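Local coordinates for 2L protein (PDB 3IT8) that probably binds host tumour necrosis factor as a poxvirus decoy built on an MHC class I-like fold with an Ig-like domain, at residues G196-E201 with S276-C281; P210-K215 with Y263-L268; Y226-G231 with V280-H285. One frame throughout, in Å; residues are numbered along the deposited sequence.

Contact 1: residues G196-E201 with S276-C281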
loop_
_atom_site.group_PDB
_atom_site.type_symbol
_atom_site.label_atom_id
_atom_site.label_comp_id
_atom_site.label_asym_id
_atom_site.label_seq_id
_atom_site.Cartn_x
_atom_site.Cartn_y
_atom_site.Cartn_z
ATOM N N GLY D 196 -7.254 -38.732 42.671
ATOM C CA GLY D 196 -7.470 -38.444 41.264
ATOM C C GLY D 196 -6.623 -39.351 40.394
ATOM O O GLY D 196 -5.642 -39.927 40.865
ATOM N N ASN D 197 -6.989 -39.483 39.123
ATOM C CA ASN D 197 -6.234 -40.344 38.225
ATOM C C ASN D 197 -4.776 -39.915 38.038
ATOM O O ASN D 197 -3.887 -40.476 38.679
ATOM C CB ASN D 197 -6.947 -40.460 36.870
ATOM C CG ASN D 197 -7.667 -39.187 36.471
ATOM O OD1 ASN D 197 -8.587 -38.731 37.153
ATOM N ND2 ASN D 197 -7.255 -38.610 35.354
ATOM N N MET D 198 -4.527 -38.922 37.184
ATOM C CA MET D 198 -3.157 -38.472 36.938
ATOM C C MET D 198 -2.898 -36.987 37.227
ATOM O O MET D 198 -3.809 -36.159 37.173
ATOM C CB MET D 198 -2.770 -38.789 35.492
ATOM C CG MET D 198 -1.376 -38.341 35.109
ATOM S SD MET D 198 -0.925 -38.859 33.455
ATOM C CE MET D 198 0.177 -40.258 33.834
ATOM N N THR D 199 -1.642 -36.664 37.536
ATOM C CA THR D 199 -1.241 -35.289 37.826
ATOM C C THR D 199 0.060 -34.943 37.094
ATOM O O THR D 199 1.025 -35.713 37.106
ATOM C CB THR D 199 -1.042 -35.069 39.356
ATOM O OG1 THR D 199 -1.433 -33.737 39.692
ATOM C CG2 THR D 199 0.426 -35.261 39.770
ATOM N N LEU D 200 0.081 -33.785 36.444
ATOM C CA LEU D 200 1.271 -33.356 35.725
ATOM C C LEU D 200 1.930 -32.193 36.440
ATOM O O LEU D 200 1.258 -31.271 36.902
ATOM C CB LEU D 200 0.911 -32.975 34.292
ATOM C CG LEU D 200 0.752 -34.211 33.411
ATOM C CD1 LEU D 200 0.130 -33.848 32.086
ATOM C CD2 LEU D 200 2.119 -34.841 33.214
ATOM N N GLU D 201 3.249 -32.249 36.540
ATOM C CA GLU D 201 3.995 -31.213 37.219
ATOM C C GLU D 201 5.128 -30.700 36.356
ATOM O O GLU D 201 6.081 -31.430 36.064
ATOM C CB GLU D 201 4.562 -31.762 38.518
ATOM C CG GLU D 201 5.332 -30.747 39.316
ATOM C CD GLU D 201 5.975 -31.362 40.531
ATOM O OE1 GLU D 201 5.242 -31.972 41.339
ATOM O OE2 GLU D 201 7.212 -31.243 40.678
ATOM N N SER D 276 -8.285 -35.322 26.232
ATOM C CA SER D 276 -8.160 -36.419 25.281
ATOM C C SER D 276 -6.827 -36.417 24.535
ATOM O O SER D 276 -6.767 -36.840 23.379
ATOM C CB SER D 276 -9.301 -36.355 24.262
ATOM O OG SER D 276 -9.235 -35.158 23.501
ATOM N N SER D 277 -5.764 -35.946 25.185
ATOM C CA SER D 277 -4.446 -35.905 24.548
ATOM C C SER D 277 -3.305 -35.772 25.543
ATOM O O SER D 277 -2.138 -35.897 25.179
ATOM C CB SER D 277 -4.358 -34.735 23.561
ATOM O OG SER D 277 -5.246 -34.898 22.475
ATOM N N GLN D 278 -3.641 -35.523 26.799
ATOM C CA GLN D 278 -2.627 -35.338 27.829
ATOM C C GLN D 278 -1.861 -34.072 27.489
ATOM O O GLN D 278 -1.122 -34.026 26.506
ATOM C CB GLN D 278 -1.654 -36.510 27.886
ATOM C CG GLN D 278 -0.627 -36.339 28.986
ATOM C CD GLN D 278 0.400 -37.441 29.009
ATOM O OE1 GLN D 278 1.233 -37.552 28.107
ATOM N NE2 GLN D 278 0.348 -38.271 30.043
ATOM N N PRO D 279 -2.016 -33.030 28.316
ATOM C CA PRO D 279 -1.323 -31.775 28.054
ATOM C C PRO D 279 0.188 -31.899 28.024
ATOM O O PRO D 279 0.775 -32.839 28.572
ATOM C CB PRO D 279 -1.802 -30.881 29.190
ATOM C CG PRO D 279 -1.909 -31.840 30.313
ATOM C CD PRO D 279 -2.612 -33.013 29.662
ATOM N N VAL D 280 0.789 -30.933 27.344
ATOM C CA VAL D 280 2.221 -30.807 27.216
ATOM C C VAL D 280 2.484 -29.430 27.845
ATOM O O VAL D 280 1.628 -28.542 27.800
ATOM C CB VAL D 280 2.632 -30.831 25.745
ATOM C CG1 VAL D 280 1.998 -29.678 25.000
ATOM C CG2 VAL D 280 4.113 -30.760 25.645
ATOM N N CYS D 281 3.641 -29.244 28.458
ATOM C CA CYS D 281 3.918 -27.973 29.099
ATOM C C CYS D 281 4.661 -26.999 28.187
ATOM O O CYS D 281 5.736 -27.318 27.675
ATOM C CB CYS D 281 4.730 -28.205 30.381
ATOM S SG CYS D 281 4.999 -26.705 31.378
#
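Leu200 lays its CD1 methyl against the ring of Pro279, 3.4 Å from CG, joining the two sheets of the Ig-like sandwich near one end of its interior. Strand 198-207 belongs to the sheet that also holds 185-189 and 263-271, whereas strand 279-284 belongs to the facing sheet with 213-218. No backbone hydrogen bond links the two segments: the CA atoms of Leu200 and Pro279 are 8.3 Å apart, and side chains span the gap. Leu200 CG sits beside its backbone N and opposite the carbonyl carbon (chi1 -79°), an orientation that carries the isobutyl group across to the proline ring, the two side chains meeting at a slant. The same CD1 also rests 4.0 Å from Gln278 CG, so one methyl serves two neighbouring residues of the facing segment. Trp216 touches both Leu200 and Pro279, and Val188 and Thr271 also pack on Leu200.

Nearer the margin the contact turns polar but remains slight. Gln278 reaches out from the loop before its strand with CG opposite its own backbone N (chi1 -178°) and an extended chain, bringing its amide to Met198. Farther along both strands, a disulfide joins Cys281 to Cys202, the sheet-to-sheet bridge characteristic of immunoglobulin domains. At the outer end, Gln278 NE2 offers an N-H to Met198 SD at 3.7 Å and 141°, a weak, bent hydrogen bond.

Contact 2: residues P210-K215 with Y263-L268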
loop_
_atom_site.group_PDB
_atom_site.type_symbol
_atom_site.label_atom_id
_atom_site.label_comp_id
_atom_site.label_asym_id
_atom_site.label_seq_id
_atom_site.Cartn_x
_atom_site.Cartn_y
_atom_site.Cartn_z
ATOM N N PRO D 210 12.642 -13.140 36.643
ATOM C CA PRO D 210 11.631 -13.851 37.438
ATOM C C PRO D 210 10.256 -14.088 36.864
ATOM O O PRO D 210 9.507 -14.921 37.381
ATOM C CB PRO D 210 11.602 -13.067 38.750
ATOM C CG PRO D 210 11.987 -11.692 38.328
ATOM C CD PRO D 210 13.061 -11.889 37.305
ATOM N N ASP D 211 9.917 -13.367 35.801
ATOM C CA ASP D 211 8.622 -13.548 35.160
ATOM C C ASP D 211 8.636 -14.795 34.282
ATOM O O ASP D 211 9.479 -14.950 33.390
ATOM C CB ASP D 211 8.241 -12.311 34.324
ATOM C CG ASP D 211 9.375 -11.820 33.416
ATOM O OD1 ASP D 211 10.475 -11.510 33.930
ATOM O OD2 ASP D 211 9.157 -11.726 32.186
ATOM N N VAL D 212 7.705 -15.698 34.555
ATOM C CA VAL D 212 7.589 -16.925 33.789
ATOM C C VAL D 212 6.128 -17.238 33.682
ATOM O O VAL D 212 5.368 -17.022 34.620
ATOM C CB VAL D 212 8.295 -18.116 34.474
ATOM C CG1 VAL D 212 7.758 -19.420 33.936
ATOM C CG2 VAL D 212 9.771 -18.056 34.195
ATOM N N ILE D 213 5.728 -17.718 32.519
ATOM C CA ILE D 213 4.349 -18.091 32.321
ATOM C C ILE D 213 4.331 -19.456 31.693
ATOM O O ILE D 213 5.185 -19.805 30.878
ATOM C CB ILE D 213 3.593 -17.084 31.449
ATOM C CG1 ILE D 213 3.466 -15.761 32.206
ATOM C CG2 ILE D 213 2.213 -17.622 31.127
ATOM C CD1 ILE D 213 2.754 -14.676 31.450
ATOM N N THR D 214 3.333 -20.224 32.085
ATOM C CA THR D 214 3.201 -21.580 31.636
ATOM C C THR D 214 1.824 -21.842 31.040
ATOM O O THR D 214 0.800 -21.392 31.577
ATOM C CB THR D 214 3.456 -22.507 32.835
ATOM O OG1 THR D 214 4.238 -23.612 32.416
ATOM C CG2 THR D 214 2.159 -23.016 33.421
ATOM N N LYS D 215 1.814 -22.566 29.922
ATOM C CA LYS D 215 0.570 -22.940 29.242
ATOM C C LYS D 215 0.494 -24.446 29.043
ATOM O O LYS D 215 1.438 -25.069 28.559
ATOM C CB LYS D 215 0.454 -22.261 27.869
ATOM C CG LYS D 215 0.168 -20.788 27.925
ATOM C CD LYS D 215 -0.173 -20.221 26.570
ATOM C CE LYS D 215 -0.650 -18.784 26.725
ATOM N NZ LYS D 215 -1.318 -18.254 25.497
ATOM N N TYR D 263 15.623 -17.758 39.990
ATOM C CA TYR D 263 14.359 -18.211 40.590
ATOM C C TYR D 263 13.943 -19.575 40.053
ATOM O O TYR D 263 14.425 -20.016 39.004
ATOM C CB TYR D 263 13.214 -17.246 40.289
ATOM C CG TYR D 263 13.346 -15.886 40.906
ATOM C CD1 TYR D 263 14.321 -14.991 40.468
ATOM C CD2 TYR D 263 12.517 -15.496 41.948
ATOM C CE1 TYR D 263 14.472 -13.741 41.057
ATOM C CE2 TYR D 263 12.655 -14.250 42.546
ATOM C CZ TYR D 263 13.634 -13.378 42.098
ATOM O OH TYR D 263 13.768 -12.139 42.689
ATOM N N SER D 264 13.029 -20.229 40.765
ATOM C CA SER D 264 12.537 -21.542 40.365
ATOM C C SER D 264 11.022 -21.588 40.478
ATOM O O SER D 264 10.430 -20.905 41.312
ATOM C CB SER D 264 13.159 -22.648 41.222
ATOM O OG SER D 264 14.500 -22.891 40.840
ATOM N N LEU D 265 10.398 -22.401 39.632
ATOM C CA LEU D 265 8.948 -22.521 39.605
ATOM C C LEU D 265 8.461 -23.961 39.502
ATOM O O LEU D 265 9.134 -24.827 38.926
ATOM C CB LEU D 265 8.417 -21.735 38.413
ATOM C CG LEU D 265 7.101 -22.235 37.821
ATOM C CD1 LEU D 265 5.946 -21.788 38.697
ATOM C CD2 LEU D 265 6.944 -21.709 36.416
ATOM N N THR D 266 7.277 -24.204 40.055
ATOM C CA THR D 266 6.664 -25.523 40.011
ATOM C C THR D 266 5.193 -25.371 39.702
ATOM O O THR D 266 4.461 -24.833 40.514
ATOM C CB THR D 266 6.792 -26.252 41.353
ATOM O OG1 THR D 266 8.152 -26.648 41.544
ATOM C CG2 THR D 266 5.907 -27.481 41.384
ATOM N N ASP D 267 4.757 -25.838 38.535
ATOM C CA ASP D 267 3.351 -25.723 38.167
ATOM C C ASP D 267 2.702 -27.091 38.047
ATOM O O ASP D 267 3.157 -27.936 37.283
ATOM C CB ASP D 267 3.204 -24.957 36.855
ATOM C CG ASP D 267 1.778 -24.525 36.602
ATOM O OD1 ASP D 267 1.169 -23.936 37.518
ATOM O OD2 ASP D 267 1.258 -24.765 35.497
ATOM N N LEU D 268 1.629 -27.298 38.800
ATOM C CA LEU D 268 0.924 -28.578 38.810
ATOM C C LEU D 268 -0.397 -28.529 38.037
ATOM O O LEU D 268 -1.001 -27.470 37.904
ATOM C CB LEU D 268 0.657 -28.994 40.258
ATOM C CG LEU D 268 0.415 -30.477 40.533
ATOM C CD1 LEU D 268 1.693 -31.244 40.225
ATOM C CD2 LEU D 268 0.006 -30.683 41.979
#
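The aromatic ring of Tyr263 carries Pro210 on one face: CB stands 3.6 Å above the plane, over the middle of the ring. The line from Pro210 CB to the ring centroid is tilted only 10° from the normal, a well-centred CH-pi contact in which the proline methylene meets the pi cloud rather than a single carbon. Tyr263 CG lies beside its backbone N, opposite the carbonyl carbon (chi1 -66°), which swings the ring under the proline. Beyond the ring, Tyr263 OH is hydrogen-bonded to Asp27 in the N-terminal, MHC-like part of the chain, and Phe207 and Ile254 also touch the tyrosine. The ring is thereby held both by the Ig-like domain and by its neighbour.

One step inward, Val212 CG1 meets Leu265 CD2 at 3.5 Å, branch to branch and at a slant. This is apolar packing in the buried interior, where Phe207 touches Val212 and Ile254 touches Leu265. Farther on, the CB atoms of Thr214 and Asp267 both point across the gap, but their close approach in the model is doubtful. Asp267 OD2 is hydrogen-bonded to Trp216 NE1. That bond satisfies a buried carboxylate oxygen, while Arg239 offers OD1 a long, weak ion pair that would add some compensation for the charge.

The two segments run nearly the same way, 18° apart end to end, yet no hydrogen bond connects them. Every second residue, Pro210, Val212 and Thr214 against Tyr263, Leu265 and Asp267, points toward the other segment. Such face-to-face packing of strands from separate sheets, 213-218 and 263-271, is that of the core of an immunoglobulin beta-sandwich.

Contact 3: residues Y226-G231 with V280-H285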
loop_
_atom_site.group_PDB
_atom_site.type_symbol
_atom_site.label_atom_id
_atom_site.label_comp_id
_atom_site.label_asym_id
_atom_site.label_seq_id
_atom_site.Cartn_x
_atom_site.Cartn_y
_atom_site.Cartn_z
ATOM N N TYR D 226 6.488 -30.602 17.944
ATOM C CA TYR D 226 6.423 -29.918 19.240
ATOM C C TYR D 226 7.145 -28.570 19.341
ATOM O O TYR D 226 8.141 -28.427 20.054
ATOM C CB TYR D 226 6.911 -30.852 20.341
ATOM C CG TYR D 226 5.956 -31.990 20.577
ATOM C CD1 TYR D 226 6.096 -33.200 19.899
ATOM C CD2 TYR D 226 4.860 -31.831 21.419
ATOM C CE1 TYR D 226 5.157 -34.224 20.053
ATOM C CE2 TYR D 226 3.920 -32.841 21.577
ATOM C CZ TYR D 226 4.070 -34.032 20.891
ATOM O OH TYR D 226 3.115 -35.014 21.019
ATOM N N LYS D 227 6.623 -27.595 18.600
ATOM C CA LYS D 227 7.125 -26.228 18.567
ATOM C C LYS D 227 5.888 -25.351 18.682
ATOM O O LYS D 227 4.851 -25.641 18.084
ATOM C CB LYS D 227 7.855 -25.927 17.254
ATOM C CG LYS D 227 9.163 -26.672 17.077
ATOM C CD LYS D 227 9.799 -26.332 15.732
ATOM C CE LYS D 227 11.016 -27.210 15.426
ATOM N NZ LYS D 227 11.517 -26.980 14.036
ATOM N N TYR D 228 5.979 -24.304 19.487
ATOM C CA TYR D 228 4.862 -23.383 19.652
ATOM C C TYR D 228 5.008 -22.315 18.556
ATOM O O TYR D 228 5.949 -21.527 18.586
ATOM C CB TYR D 228 4.936 -22.736 21.031
ATOM C CG TYR D 228 3.768 -21.854 21.357
ATOM C CD1 TYR D 228 2.602 -22.389 21.901
ATOM C CD2 TYR D 228 3.821 -20.477 21.117
ATOM C CE1 TYR D 228 1.503 -21.566 22.209
ATOM C CE2 TYR D 228 2.738 -19.648 21.412
ATOM C CZ TYR D 228 1.583 -20.195 21.962
ATOM O OH TYR D 228 0.521 -19.378 22.289
ATOM N N VAL D 229 4.099 -22.307 17.583
ATOM C CA VAL D 229 4.162 -21.336 16.493
ATOM C C VAL D 229 3.541 -20.006 16.921
ATOM O O VAL D 229 2.359 -19.948 17.285
ATOM C CB VAL D 229 3.433 -21.866 15.251
ATOM C CG1 VAL D 229 3.584 -20.889 14.102
ATOM C CG2 VAL D 229 3.991 -23.221 14.874
ATOM N N ASN D 230 4.337 -18.943 16.847
ATOM C CA ASN D 230 3.903 -17.625 17.275
ATOM C C ASN D 230 2.451 -17.251 17.018
ATOM O O ASN D 230 1.609 -17.309 17.929
ATOM C CB ASN D 230 4.790 -16.548 16.676
ATOM C CG ASN D 230 4.818 -15.278 17.532
ATOM O OD1 ASN D 230 3.830 -14.919 18.188
ATOM N ND2 ASN D 230 5.949 -14.588 17.514
ATOM N N GLY D 231 2.138 -16.865 15.790
ATOM C CA GLY D 231 0.766 -16.455 15.532
ATOM C C GLY D 231 -0.321 -17.523 15.505
ATOM O O GLY D 231 -1.482 -17.210 15.235
ATOM N N VAL D 280 0.789 -30.933 27.344
ATOM C CA VAL D 280 2.221 -30.807 27.216
ATOM C C VAL D 280 2.484 -29.430 27.845
ATOM O O VAL D 280 1.628 -28.542 27.800
ATOM C CB VAL D 280 2.632 -30.831 25.745
ATOM C CG1 VAL D 280 1.998 -29.678 25.000
ATOM C CG2 VAL D 280 4.113 -30.760 25.645
ATOM N N CYS D 281 3.641 -29.244 28.458
ATOM C CA CYS D 281 3.918 -27.973 29.099
ATOM C C CYS D 281 4.661 -26.999 28.187
ATOM O O CYS D 281 5.736 -27.318 27.675
ATOM C CB CYS D 281 4.730 -28.205 30.381
ATOM S SG CYS D 281 4.999 -26.705 31.378
ATOM N N VAL D 282 4.079 -25.818 27.974
ATOM C CA VAL D 282 4.724 -24.785 27.163
ATOM C C VAL D 282 5.196 -23.690 28.115
ATOM O O VAL D 282 4.391 -23.068 28.800
ATOM C CB VAL D 282 3.771 -24.156 26.137
ATOM C CG1 VAL D 282 4.565 -23.270 25.200
ATOM C CG2 VAL D 282 3.047 -25.241 25.348
ATOM N N VAL D 283 6.506 -23.465 28.147
ATOM C CA VAL D 283 7.120 -22.473 29.027
ATOM C C VAL D 283 7.525 -21.188 28.329
ATOM O O VAL D 283 8.318 -21.219 27.387
ATOM C CB VAL D 283 8.363 -23.069 29.694
ATOM C CG1 VAL D 283 9.152 -21.996 30.404
ATOM C CG2 VAL D 283 7.939 -24.160 30.659
ATOM N N PHE D 284 6.984 -20.062 28.796
ATOM C CA PHE D 284 7.308 -18.761 28.220
ATOM C C PHE D 284 8.256 -18.005 29.131
ATOM O O PHE D 284 7.926 -17.699 30.271
ATOM C CB PHE D 284 6.048 -17.941 28.005
ATOM C CG PHE D 284 5.110 -18.538 27.016
ATOM C CD1 PHE D 284 4.149 -19.455 27.418
ATOM C CD2 PHE D 284 5.177 -18.180 25.668
ATOM C CE1 PHE D 284 3.263 -20.007 26.492
ATOM C CE2 PHE D 284 4.293 -18.729 24.726
ATOM C CZ PHE D 284 3.334 -19.643 25.141
ATOM N N HIS D 285 9.444 -17.711 28.619
ATOM C CA HIS D 285 10.452 -16.985 29.378
ATOM C C HIS D 285 11.354 -16.191 28.426
ATOM O O HIS D 285 11.410 -16.489 27.236
ATOM C CB HIS D 285 11.285 -17.970 30.180
ATOM C CG HIS D 285 12.326 -17.319 31.024
ATOM N ND1 HIS D 285 12.040 -16.730 32.233
ATOM C CD2 HIS D 285 13.648 -17.131 30.817
ATOM C CE1 HIS D 285 13.142 -16.206 32.735
ATOM N NE2 HIS D 285 14.132 -16.434 31.895
#
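Tyr228 receives the edge of Phe284 on one face of its ring in a T-shaped (edge-to-face) pair. The planes stand at 88° and the centroids are 5.1 Å apart; Phe284 CZ comes closest, 3.7 Å from Tyr228 CZ, displaced from the ring centre toward the rim. The phenolic half of the tyrosine thus takes most of this contact, while its CD1 lies 3.9 Å from Val282 CG1. Tyr228 CG is placed opposite the backbone N (chi1 -175°), directing the ring from the loop toward strand 279-284 so that it reaches Val282 and Phe284 together. Phe284 takes the other kind of setting, with CG beside its backbone N (chi1 -64°), and its ring leans back toward the loop. Earlier in both segments, Tyr226 adds a looser touch, CD2 to Val280 CG2 at 4.4 Å.

In the next shell, Tyr234 stacks with the Tyr228 ring, and its OH accepts a hydrogen bond from Val229 N, tying the loop's backbone and its aromatic group to one residue. Lys215 on the adjacent strand 213-218 touches both Tyr228 and Phe284. Val280 packs against Phe222 and Val292, and the strand itself is kept in place by backbone bonds to strands 213-218 and 291-293. On the loop side, Val229 and Asn230 pack against the chain of another protein in the assembly, so the loop lies between the sheet and that partner.

No hydrogen bond crosses between the two segments. The loop lies against the outer surface of the sheet formed by 213-218, 279-284 and 291-293, held by dispersion and aromatic quadrupole attraction; the perpendicular ring pair probably gives the contact most of its orientation.

All three contacts lie in the Ig-like domain. Contacts 1 and 2 join its two sheets: 198-207 with 279-284, and 263-271 with 213-218, with centres about 17 Å apart. Contact 2 is nested along the chain inside the loop closed by contact 1, and the two touch where Cys281 SG packs on Thr214 OG1. Contact 3 shares Val280 and Cys281 with contact 1 but uses the outward side of strand 279-284; its centre is about 14 Å from that of contact 2, with which it alternates along the chain. Backbone pairing of 213-215 with 282-284 connects those two. One strand therefore serves core and exterior, linking the sandwich interior to the loop that meets another protein.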